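Local coordinates for protein putative uronate isomerase (Thermotoga maritima, PDB 4NAR) that is of unproven function, a putative uronate isomerase that may instead act as a lactate racemase-like enzyme, at residues 153-164 and 191-200; 4-15 and 232-240. One frame throughout, in Å; residues are numbered along the deposited sequence.

Contact 1 (153-164 and 191-200); sequences PHESTGFSGGLK and LIGTVDNPAR. With SO4 (sulfate ion), chain C; ACT (acetate ion), chain E.
Arg200 reaches from the first turn of helix 198-213 into the loop 157-164, and two bends in its chain (chi2 69°, chi3 -132°) turn the edge of the guanidinium to the backbone. Arg200 NH2 gives Gly161 O a nearly straight hydrogen bond of 2.7 Å (177°), lying in the guanidinium plane, while Lys164 N reaches the same oxygen from the opposite face of its carbonyl. Arg200 NH1 lies 2.6 Å from Phe159 O. Thr157 OG1 donates to Phe159 O from above the carbonyl plane. Farther along, the Phe159 ring lays one face on Gly193 CA, a CH-pi contact 4.1 Å from the ring centroid, with Val195 N at its edge. Gly158, at positive phi and without a side chain, brings its CA within 3.2 Å of Thr194 O. Gly158 O takes a 2.8 Å bond from Gly193 N on one face and the bond from His154 N on the other. Leu191 CD2 presses on Gly158 N at 3.3 Å. Asn197 caps the helix by accepting from Arg200 N, fixing the base of the arginine, and Tyr249 adds a cation-pi contact. His154 NE2 and Lys164 NZ bond a sulfate, probably from the crystallisation liquor, that Arg41 also binds. Arg200 NH2 thus helps satisfy buried Gly161 O, and the three basic residues round the sulfate are consistent with a pocket for an anion.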
loop_
_atom_site.group_PDB
_atom_site.type_symbol
_atom_site.label_atom_id
_atom_site.label_comp_id
_atom_site.label_asym_id
_atom_site.label_seq_id
_atom_site.Cartn_x
_atom_site.Cartn_y
_atom_site.Cartn_z
ATOM N N PRO A 153 1.593 -3.055 8.634
ATOM C CA PRO A 153 2.136 -4.261 7.988
ATOM C C PRO A 153 1.599 -4.389 6.566
ATOM O O PRO A 153 0.423 -4.100 6.345
ATOM C CB PRO A 153 1.597 -5.402 8.849
ATOM C CG PRO A 153 1.220 -4.762 10.155
ATOM C CD PRO A 153 0.779 -3.376 9.821
ATOM N N HIS A 154 2.440 -4.811 5.624
ATOM C CA HIS A 154 2.064 -4.791 4.219
ATOM C C HIS A 154 2.476 -6.063 3.488
ATOM O O HIS A 154 3.587 -6.590 3.698
ATOM C CB HIS A 154 2.671 -3.564 3.541
ATOM C CG HIS A 154 2.056 -3.233 2.210
ATOM N ND1 HIS A 154 2.472 -3.816 1.030
ATOM C CD2 HIS A 154 1.079 -2.354 1.875
ATOM C CE1 HIS A 154 1.770 -3.313 0.024
ATOM N NE2 HIS A 154 0.920 -2.427 0.510
ATOM N N GLU A 155 1.575 -6.525 2.616
ATOM C CA GLU A 155 1.709 -7.804 1.923
ATOM C C GLU A 155 2.854 -7.856 0.896
ATOM O O GLU A 155 3.295 -8.955 0.527
ATOM C CB GLU A 155 0.395 -8.155 1.211
ATOM C CG GLU A 155 0.065 -7.218 0.033
ATOM C CD GLU A 155 -0.559 -5.878 0.488
ATOM O OE1 GLU A 155 -0.646 -5.618 1.724
ATOM O OE2 GLU A 155 -0.977 -5.075 -0.389
ATOM N N SER A 156 3.309 -6.692 0.420
ATOM C CA SER A 156 4.367 -6.636 -0.601
ATOM C C SER A 156 5.678 -6.021 -0.092
ATOM O O SER A 156 6.752 -6.334 -0.606
ATOM C CB SER A 156 3.921 -5.861 -1.853
ATOM O OG SER A 156 2.787 -6.453 -2.466
ATOM N N THR A 157 5.595 -5.138 0.895
ATOM C CA THR A 157 6.795 -4.448 1.373
ATOM C C THR A 157 7.115 -4.678 2.853
ATOM O O THR A 157 7.794 -3.855 3.465
ATOM C CB THR A 157 6.692 -2.926 1.132
ATOM O OG1 THR A 157 5.566 -2.404 1.859
ATOM C CG2 THR A 157 6.522 -2.635 -0.361
ATOM N N GLY A 158 6.613 -5.781 3.423
ATOM C CA GLY A 158 6.773 -6.077 4.843
ATOM C C GLY A 158 5.980 -5.104 5.694
ATOM O O GLY A 158 5.065 -5.492 6.429
ATOM N N PHE A 159 6.333 -3.829 5.596
ATOM C CA PHE A 159 5.586 -2.747 6.231
ATOM C C PHE A 159 5.394 -1.660 5.178
ATOM O O PHE A 159 6.166 -1.603 4.218
ATOM C CB PHE A 159 6.373 -2.174 7.425
ATOM C CG PHE A 159 6.338 -3.055 8.653
ATOM C CD1 PHE A 159 5.284 -2.947 9.570
ATOM C CD2 PHE A 159 7.336 -4.022 8.880
ATOM C CE1 PHE A 159 5.227 -3.776 10.706
ATOM C CE2 PHE A 159 7.285 -4.857 10.026
ATOM C CZ PHE A 159 6.228 -4.734 10.933
ATOM N N SER A 160 4.381 -0.806 5.345
ATOM C CA SER A 160 4.239 0.380 4.489
ATOM C C SER A 160 4.974 1.560 5.123
ATOM O O SER A 160 5.527 1.436 6.217
ATOM C CB SER A 160 2.770 0.753 4.289
ATOM O OG SER A 160 2.148 0.981 5.547
ATOM N N GLY A 161 4.984 2.703 4.443
ATOM C CA GLY A 161 5.628 3.890 4.986
ATOM C C GLY A 161 7.044 4.093 4.490
ATOM O O GLY A 161 7.560 3.308 3.680
ATOM N N GLY A 162 7.682 5.146 4.986
ATOM C CA GLY A 162 8.992 5.512 4.481
ATOM C C GLY A 162 9.014 5.619 2.962
ATOM O O GLY A 162 8.105 6.204 2.351
ATOM N N LEU A 163 10.042 5.033 2.348
ATOM C CA LEU A 163 10.231 5.174 0.908
ATOM C C LEU A 163 9.137 4.492 0.066
ATOM O O LEU A 163 9.099 4.654 -1.161
ATOM C CB LEU A 163 11.629 4.693 0.517
ATOM C CG LEU A 163 12.715 5.612 1.093
ATOM C CD1 LEU A 163 14.109 4.951 1.015
ATOM C CD2 LEU A 163 12.688 6.973 0.357
ATOM N N LYS A 164 8.233 3.754 0.711
ATOM C CA LYS A 164 7.141 3.159 -0.047
ATOM C C LYS A 164 6.249 4.256 -0.666
ATOM O O LYS A 164 5.617 4.055 -1.710
ATOM C CB LYS A 164 6.305 2.184 0.787
ATOM C CG LYS A 164 5.419 1.288 -0.099
ATOM C CD LYS A 164 4.111 0.850 0.594
ATOM C CE LYS A 164 3.265 -0.102 -0.295
ATOM N NZ LYS A 164 2.250 0.627 -1.141
ATOM N N LEU A 191 6.851 -12.952 4.218
ATOM C CA LEU A 191 7.218 -11.548 4.023
ATOM C C LEU A 191 6.472 -10.544 4.923
ATOM O O LEU A 191 7.102 -9.687 5.571
ATOM C CB LEU A 191 7.075 -11.157 2.539
ATOM C CG LEU A 191 7.657 -9.801 2.109
ATOM C CD1 LEU A 191 8.428 -9.919 0.789
ATOM C CD2 LEU A 191 6.556 -8.741 2.001
ATOM N N ILE A 192 5.143 -10.637 4.962
ATOM C CA ILE A 192 4.347 -9.616 5.653
ATOM C C ILE A 192 4.817 -9.372 7.102
ATOM O O ILE A 192 5.161 -10.319 7.827
ATOM C CB ILE A 192 2.831 -9.935 5.599
ATOM C CG1 ILE A 192 2.004 -8.690 5.942
ATOM C CG2 ILE A 192 2.471 -11.135 6.494
ATOM C CD1 ILE A 192 0.539 -8.779 5.487
ATOM N N GLY A 193 4.884 -8.098 7.500
ATOM C CA GLY A 193 5.356 -7.748 8.834
ATOM C C GLY A 193 6.842 -7.987 9.132
ATOM O O GLY A 193 7.222 -8.128 10.297
ATOM N N THR A 194 7.684 -8.023 8.098
ATOM C CA THR A 194 9.139 -8.016 8.275
ATOM C C THR A 194 9.694 -6.650 7.868
ATOM O O THR A 194 9.281 -6.092 6.853
ATOM C CB THR A 194 9.827 -9.083 7.394
ATOM O OG1 THR A 194 9.555 -8.807 6.007
ATOM C CG2 THR A 194 9.340 -10.488 7.749
ATOM N N VAL A 195 10.633 -6.119 8.650
ATOM C CA VAL A 195 11.235 -4.824 8.349
ATOM C C VAL A 195 12.021 -4.855 7.032
ATOM O O VAL A 195 11.917 -3.934 6.217
ATOM C CB VAL A 195 12.156 -4.340 9.506
ATOM C CG1 VAL A 195 12.873 -3.026 9.122
ATOM C CG2 VAL A 195 11.337 -4.162 10.798
ATOM N N ASP A 196 12.788 -5.924 6.831
ATOM C CA ASP A 196 13.690 -6.042 5.684
ATOM C C ASP A 196 13.279 -7.257 4.832
ATOM O O ASP A 196 12.787 -8.254 5.374
ATOM C CB ASP A 196 15.135 -6.192 6.182
ATOM C CG ASP A 196 16.166 -6.147 5.045
ATOM O OD1 ASP A 196 17.340 -6.530 5.292
ATOM O OD2 ASP A 196 15.813 -5.720 3.915
ATOM N N ASN A 197 13.481 -7.162 3.517
ATOM C CA ASN A 197 12.986 -8.147 2.550
ATOM C C ASN A 197 13.334 -7.675 1.133
ATOM O O ASN A 197 13.817 -6.540 0.960
ATOM C CB ASN A 197 11.471 -8.311 2.703
ATOM C CG ASN A 197 10.742 -6.989 2.620
ATOM O OD1 ASN A 197 10.681 -6.355 1.553
ATOM N ND2 ASN A 197 10.184 -6.555 3.756
ATOM N N PRO A 198 13.106 -8.525 0.108
ATOM C CA PRO A 198 13.584 -8.118 -1.228
ATOM C C PRO A 198 13.010 -6.800 -1.773
ATOM O O PRO A 198 13.775 -6.007 -2.339
ATOM C CB PRO A 198 13.140 -9.278 -2.136
ATOM C CG PRO A 198 13.042 -10.460 -1.215
ATOM C CD PRO A 198 12.577 -9.907 0.106
ATOM N N ALA A 199 11.698 -6.595 -1.642
ATOM C CA ALA A 199 11.047 -5.380 -2.162
ATOM C C ALA A 199 11.593 -4.128 -1.479
ATOM O O ALA A 199 11.812 -3.092 -2.117
ATOM C CB ALA A 199 9.534 -5.451 -1.973
ATOM N N ARG A 200 11.800 -4.236 -0.173
ATOM C CA ARG A 200 12.360 -3.155 0.615
ATOM C C ARG A 200 13.824 -2.863 0.138
ATOM O O ARG A 200 14.234 -1.701 0.003
ATOM C CB ARG A 200 12.253 -3.555 2.093
ATOM C CG ARG A 200 11.841 -2.473 3.075
ATOM C CD ARG A 200 10.382 -1.987 2.940
ATOM N NE ARG A 200 10.395 -0.527 2.934
ATOM C CZ ARG A 200 9.373 0.292 3.184
ATOM N NH1 ARG A 200 8.157 -0.150 3.496
ATOM N NH2 ARG A 200 9.595 1.600 3.108
HETATM S S SO4 C . -1.175 0.285 -0.046
HETATM O O1 SO4 C . 0.045 0.717 0.666
HETATM O O2 SO4 C . -1.677 1.394 -0.878
HETATM O O3 SO4 C . -0.933 -0.876 -0.919
HETATM O O4 SO4 C . -2.173 -0.063 0.971
HETATM C C ACT E . 2.813 4.807 1.991
HETATM O O ACT E . 3.211 3.638 2.138
HETATM O OXT ACT E . 2.943 5.523 2.999
HETATM C CH3 ACT E . 2.224 5.287 0.691
#

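Contact 2 (4-15 and 232-240); sequences YLEGDPLTEEKI and IPRALYIDE
Tyr4 lies across Tyr237, and these two rings, with Arg234, bury much of the surface between the segments. CB of Tyr237 sits over one face of the Tyr4 ring, 4.1 Å from its centroid, and the ring planes are inclined at 34°. At the far end Tyr4 OH donates to Asp239 OD2 (2.7 Å), meeting the oxygen on its anti side with ring and carboxylate planes steeply turned; Arg247 is a second partner of that oxygen. Tyr237 in turn points its hydroxyl at Glu6 OE2, with the carboxylate at the ring edge; the modelled separation is implausibly short, so the length of this hydrogen bond is doubtful.

Arg234 folds back on itself: chi2 of -65° and chi3 of -45° bend the chain, and its guanidinium lies against Gly7 and Asp8. Arg234 NE gives Gly7 O a 2.9 Å bond in the carbonyl plane, on a lone pair, and Asp8 CG lies 3.5 Å from Arg234 CZ, its carboxylate stacked almost parallel over the guanidinium. This is a long salt bridge, of charges only; Glu226 forms the other salt bridge of Arg234.

Between these ends Leu5 and Leu236 form an antiparallel hydrogen-bonded pair, their side chains side by side, and Leu10 CD2 comes within 4.0 Å of Leu236 CB. Past the cis peptide before Pro9, Leu10 N bonds Pro233 O. Strand 5-6 is an outermost strand of the mixed sheet within this chain, next to 231-240, where Arg234 and Ala235 make a classic bulge against Val224 of strand 217-227; helix 241-259 touches Tyr4, and helix 12-24 starts just beyond Thr11.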
loop_
_atom_site.group_PDB
_atom_site.type_symbol
_atom_site.label_atom_id
_atom_site.label_comp_id
_atom_site.label_asym_id
_atom_site.label_seq_id
_atom_site.Cartn_x
_atom_site.Cartn_y
_atom_site.Cartn_z
ATOM N N TYR A 4 10.025 13.386 15.973
ATOM C CA TYR A 4 9.795 12.057 16.551
ATOM C C TYR A 4 8.854 12.098 17.781
ATOM O O TYR A 4 9.292 11.890 18.929
ATOM C CB TYR A 4 11.137 11.374 16.890
ATOM C CG TYR A 4 11.880 10.770 15.698
ATOM C CD1 TYR A 4 12.109 9.395 15.619
ATOM C CD2 TYR A 4 12.361 11.565 14.658
ATOM C CE1 TYR A 4 12.796 8.826 14.527
ATOM C CE2 TYR A 4 13.056 11.002 13.560
ATOM C CZ TYR A 4 13.270 9.632 13.503
ATOM O OH TYR A 4 13.958 9.071 12.432
ATOM N N LEU A 5 7.565 12.348 17.530
ATOM C CA LEU A 5 6.555 12.501 18.584
ATOM C C LEU A 5 5.757 11.219 18.852
ATOM O O LEU A 5 5.531 10.419 17.937
ATOM C CB LEU A 5 5.585 13.597 18.173
ATOM C CG LEU A 5 6.350 14.781 17.583
ATOM C CD1 LEU A 5 5.849 15.089 16.172
ATOM C CD2 LEU A 5 6.243 16.005 18.499
ATOM N N GLU A 6 5.309 11.040 20.093
ATOM C CA GLU A 6 4.542 9.852 20.482
ATOM C C GLU A 6 3.461 10.188 21.541
ATOM O O GLU A 6 3.647 11.071 22.378
ATOM C CB GLU A 6 5.486 8.742 20.988
ATOM C CG GLU A 6 6.293 8.035 19.888
ATOM C CD GLU A 6 7.515 7.271 20.416
ATOM O OE1 GLU A 6 7.916 7.512 21.580
ATOM O OE2 GLU A 6 8.075 6.430 19.666
ATOM N N GLY A 7 2.335 9.483 21.489
ATOM C CA GLY A 7 1.271 9.631 22.472
ATOM C C GLY A 7 0.254 8.500 22.344
ATOM O O GLY A 7 0.298 7.678 21.400
ATOM N N ASP A 8 -0.654 8.435 23.311
ATOM C CA ASP A 8 -1.779 7.512 23.245
ATOM C C ASP A 8 -2.943 8.211 23.934
ATOM O O ASP A 8 -3.126 8.069 25.145
ATOM C CB ASP A 8 -1.434 6.182 23.923
ATOM C CG ASP A 8 -2.496 5.086 23.689
ATOM O OD1 ASP A 8 -3.527 5.321 22.995
ATOM O OD2 ASP A 8 -2.276 3.957 24.197
ATOM N N PRO A 9 -3.702 9.018 23.168
ATOM C CA PRO A 9 -3.393 9.264 21.748
ATOM C C PRO A 9 -2.375 10.396 21.543
ATOM O O PRO A 9 -2.206 11.240 22.434
ATOM C CB PRO A 9 -4.749 9.671 21.164
ATOM C CG PRO A 9 -5.456 10.360 22.337
ATOM C CD PRO A 9 -4.989 9.618 23.583
ATOM N N LEU A 10 -1.696 10.399 20.393
ATOM C CA LEU A 10 -0.851 11.525 20.003
ATOM C C LEU A 10 -1.777 12.679 19.629
ATOM O O LEU A 10 -2.719 12.493 18.847
ATOM C CB LEU A 10 0.031 11.150 18.817
ATOM C CG LEU A 10 0.775 12.296 18.141
ATOM C CD1 LEU A 10 1.806 12.871 19.092
ATOM C CD2 LEU A 10 1.422 11.821 16.837
ATOM N N THR A 11 -1.539 13.863 20.194
ATOM C CA THR A 11 -2.497 14.963 20.039
ATOM C C THR A 11 -2.138 15.945 18.943
ATOM O O THR A 11 -0.956 16.118 18.614
ATOM C CB THR A 11 -2.678 15.777 21.339
ATOM O OG1 THR A 11 -1.463 16.488 21.642
ATOM C CG2 THR A 11 -3.089 14.862 22.505
ATOM N N GLU A 12 -3.165 16.597 18.395
ATOM C CA GLU A 12 -2.969 17.696 17.454
ATOM C C GLU A 12 -2.032 18.767 18.044
ATOM O O GLU A 12 -1.193 19.334 17.333
ATOM C CB GLU A 12 -4.308 18.323 17.048
ATOM C CG GLU A 12 -4.260 18.989 15.677
ATOM C CD GLU A 12 -5.531 19.746 15.312
ATOM O OE1 GLU A 12 -5.397 20.805 14.658
ATOM O OE2 GLU A 12 -6.652 19.281 15.650
ATOM N N GLU A 13 -2.157 19.021 19.345
ATOM C CA GLU A 13 -1.312 20.017 19.999
ATOM C C GLU A 13 0.162 19.644 19.919
ATOM O O GLU A 13 0.985 20.477 19.526
ATOM C CB GLU A 13 -1.727 20.246 21.456
ATOM C CG GLU A 13 -1.645 21.719 21.865
ATOM C CD GLU A 13 -0.840 21.956 23.140
ATOM O OE1 GLU A 13 -1.221 21.393 24.194
ATOM O OE2 GLU A 13 0.166 22.711 23.087
ATOM N N LYS A 14 0.488 18.406 20.301
ATOM C CA LYS A 14 1.859 17.902 20.200
ATOM C C LYS A 14 2.338 17.922 18.744
ATOM O O LYS A 14 3.460 18.347 18.458
ATOM C CB LYS A 14 1.978 16.472 20.752
ATOM C CG LYS A 14 2.133 16.336 22.275
ATOM C CD LYS A 14 1.982 14.859 22.714
ATOM C CE LYS A 14 3.305 14.263 23.186
ATOM N NZ LYS A 14 4.430 14.715 22.318
ATOM N N ILE A 15 1.486 17.454 17.832
ATOM C CA ILE A 15 1.818 17.431 16.408
ATOM C C ILE A 15 2.185 18.836 15.931
ATOM O O ILE A 15 3.259 19.031 15.341
ATOM C CB ILE A 15 0.664 16.835 15.565
ATOM C CG1 ILE A 15 0.629 15.310 15.739
ATOM C CG2 ILE A 15 0.796 17.231 14.094
ATOM C CD1 ILE A 15 -0.660 14.664 15.256
ATOM N N ILE A 232 -6.768 6.478 15.738
ATOM C CA ILE A 232 -6.068 6.955 16.927
ATOM C C ILE A 232 -4.611 7.168 16.560
ATOM O O ILE A 232 -3.858 6.195 16.415
ATOM C CB ILE A 232 -6.131 5.915 18.085
ATOM C CG1 ILE A 232 -7.573 5.468 18.321
ATOM C CG2 ILE A 232 -5.542 6.486 19.379
ATOM C CD1 ILE A 232 -7.798 4.010 18.030
ATOM N N PRO A 233 -4.208 8.436 16.377
ATOM C CA PRO A 233 -2.794 8.718 16.091
ATOM C C PRO A 233 -1.927 8.240 17.259
ATOM O O PRO A 233 -2.331 8.380 18.420
ATOM C CB PRO A 233 -2.744 10.248 15.996
ATOM C CG PRO A 233 -4.142 10.664 15.653
ATOM C CD PRO A 233 -5.050 9.645 16.329
ATOM N N ARG A 234 -0.755 7.687 16.967
ATOM C CA ARG A 234 0.096 7.140 18.015
ATOM C C ARG A 234 1.540 7.643 17.927
ATOM O O ARG A 234 2.261 7.666 18.932
ATOM C CB ARG A 234 0.059 5.617 17.945
ATOM C CG ARG A 234 -1.328 5.029 18.263
ATOM C CD ARG A 234 -1.755 5.291 19.741
ATOM N NE ARG A 234 -0.642 5.004 20.648
ATOM C CZ ARG A 234 -0.382 3.799 21.150
ATOM N NH1 ARG A 234 -1.182 2.778 20.863
ATOM N NH2 ARG A 234 0.671 3.610 21.945
ATOM N N ALA A 235 1.967 8.031 16.723
ATOM C CA ALA A 235 3.317 8.564 16.529
ATOM C C ALA A 235 3.471 9.261 15.189
ATOM O O ALA A 235 2.859 8.864 14.194
ATOM C CB ALA A 235 4.369 7.463 16.650
ATOM N N LEU A 236 4.311 10.291 15.181
ATOM C CA LEU A 236 4.694 10.992 13.967
ATOM C C LEU A 236 6.216 11.126 14.003
ATOM O O LEU A 236 6.758 11.929 14.775
ATOM C CB LEU A 236 4.039 12.381 13.925
ATOM C CG LEU A 236 3.594 12.955 12.568
ATOM C CD1 LEU A 236 3.805 14.479 12.508
ATOM C CD2 LEU A 236 4.262 12.265 11.374
ATOM N N TYR A 237 6.913 10.322 13.206
ATOM C CA TYR A 237 8.369 10.368 13.197
ATOM C C TYR A 237 8.848 11.268 12.059
ATOM O O TYR A 237 8.728 10.917 10.873
ATOM C CB TYR A 237 8.950 8.958 13.087
ATOM C CG TYR A 237 8.583 8.083 14.261
ATOM C CD1 TYR A 237 8.623 8.581 15.560
ATOM C CD2 TYR A 237 8.183 6.763 14.079
ATOM C CE1 TYR A 237 8.282 7.786 16.654
ATOM C CE2 TYR A 237 7.835 5.960 15.160
ATOM C CZ TYR A 237 7.891 6.477 16.451
ATOM O OH TYR A 237 7.555 5.692 17.543
ATOM N N ILE A 238 9.379 12.435 12.419
ATOM C CA ILE A 238 9.794 13.427 11.437
ATOM C C ILE A 238 11.306 13.371 11.246
ATOM O O ILE A 238 12.053 13.410 12.219
ATOM C CB ILE A 238 9.388 14.845 11.887
ATOM C CG1 ILE A 238 7.890 14.884 12.231
ATOM C CG2 ILE A 238 9.766 15.879 10.819
ATOM C CD1 ILE A 238 7.319 16.285 12.481
ATOM N N ASP A 239 11.763 13.284 10.001
ATOM C CA ASP A 239 13.187 13.178 9.749
ATOM C C ASP A 239 13.523 13.705 8.360
ATOM O O ASP A 239 12.628 14.108 7.607
ATOM C CB ASP A 239 13.635 11.732 9.924
ATOM C CG ASP A 239 15.117 11.614 10.248
ATOM O OD1 ASP A 239 15.888 12.557 9.907
ATOM O OD2 ASP A 239 15.512 10.570 10.824
ATOM N N GLU A 240 14.805 13.718 8.011
ATOM C CA GLU A 240 15.217 14.431 6.799
ATOM C C GLU A 240 16.130 13.610 5.876
ATOM O O GLU A 240 17.019 12.881 6.333
ATOM C CB GLU A 240 15.869 15.788 7.157
ATOM C CG GLU A 240 16.394 16.561 5.932
ATOM C CD GLU A 240 16.797 18.019 6.211
ATOM O OE1 GLU A 240 16.947 18.418 7.394
ATOM O OE2 GLU A 240 16.977 18.775 5.219
#

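From the N terminus the chain lays down strand 5-6 and turns into helix 12-24, but the partner of that strand, 231-240, arrives only after more than two hundred residues, so contact 2 closes a very long loop. Contact 1 lies wholly within it: the chain passes 153-164, runs through a mostly helical excursion that includes helix 173-186, and comes back at 191-200, closing a much shorter loop. The two do not touch; the centres of contact 1 and contact 2 are about 22 Å apart. Contact 2 completes an edge of the mixed sheet, whereas contact 1 ties the loop after strand 144-150 of that sheet to the start of helix 198-213. Helix 241-259 borders both.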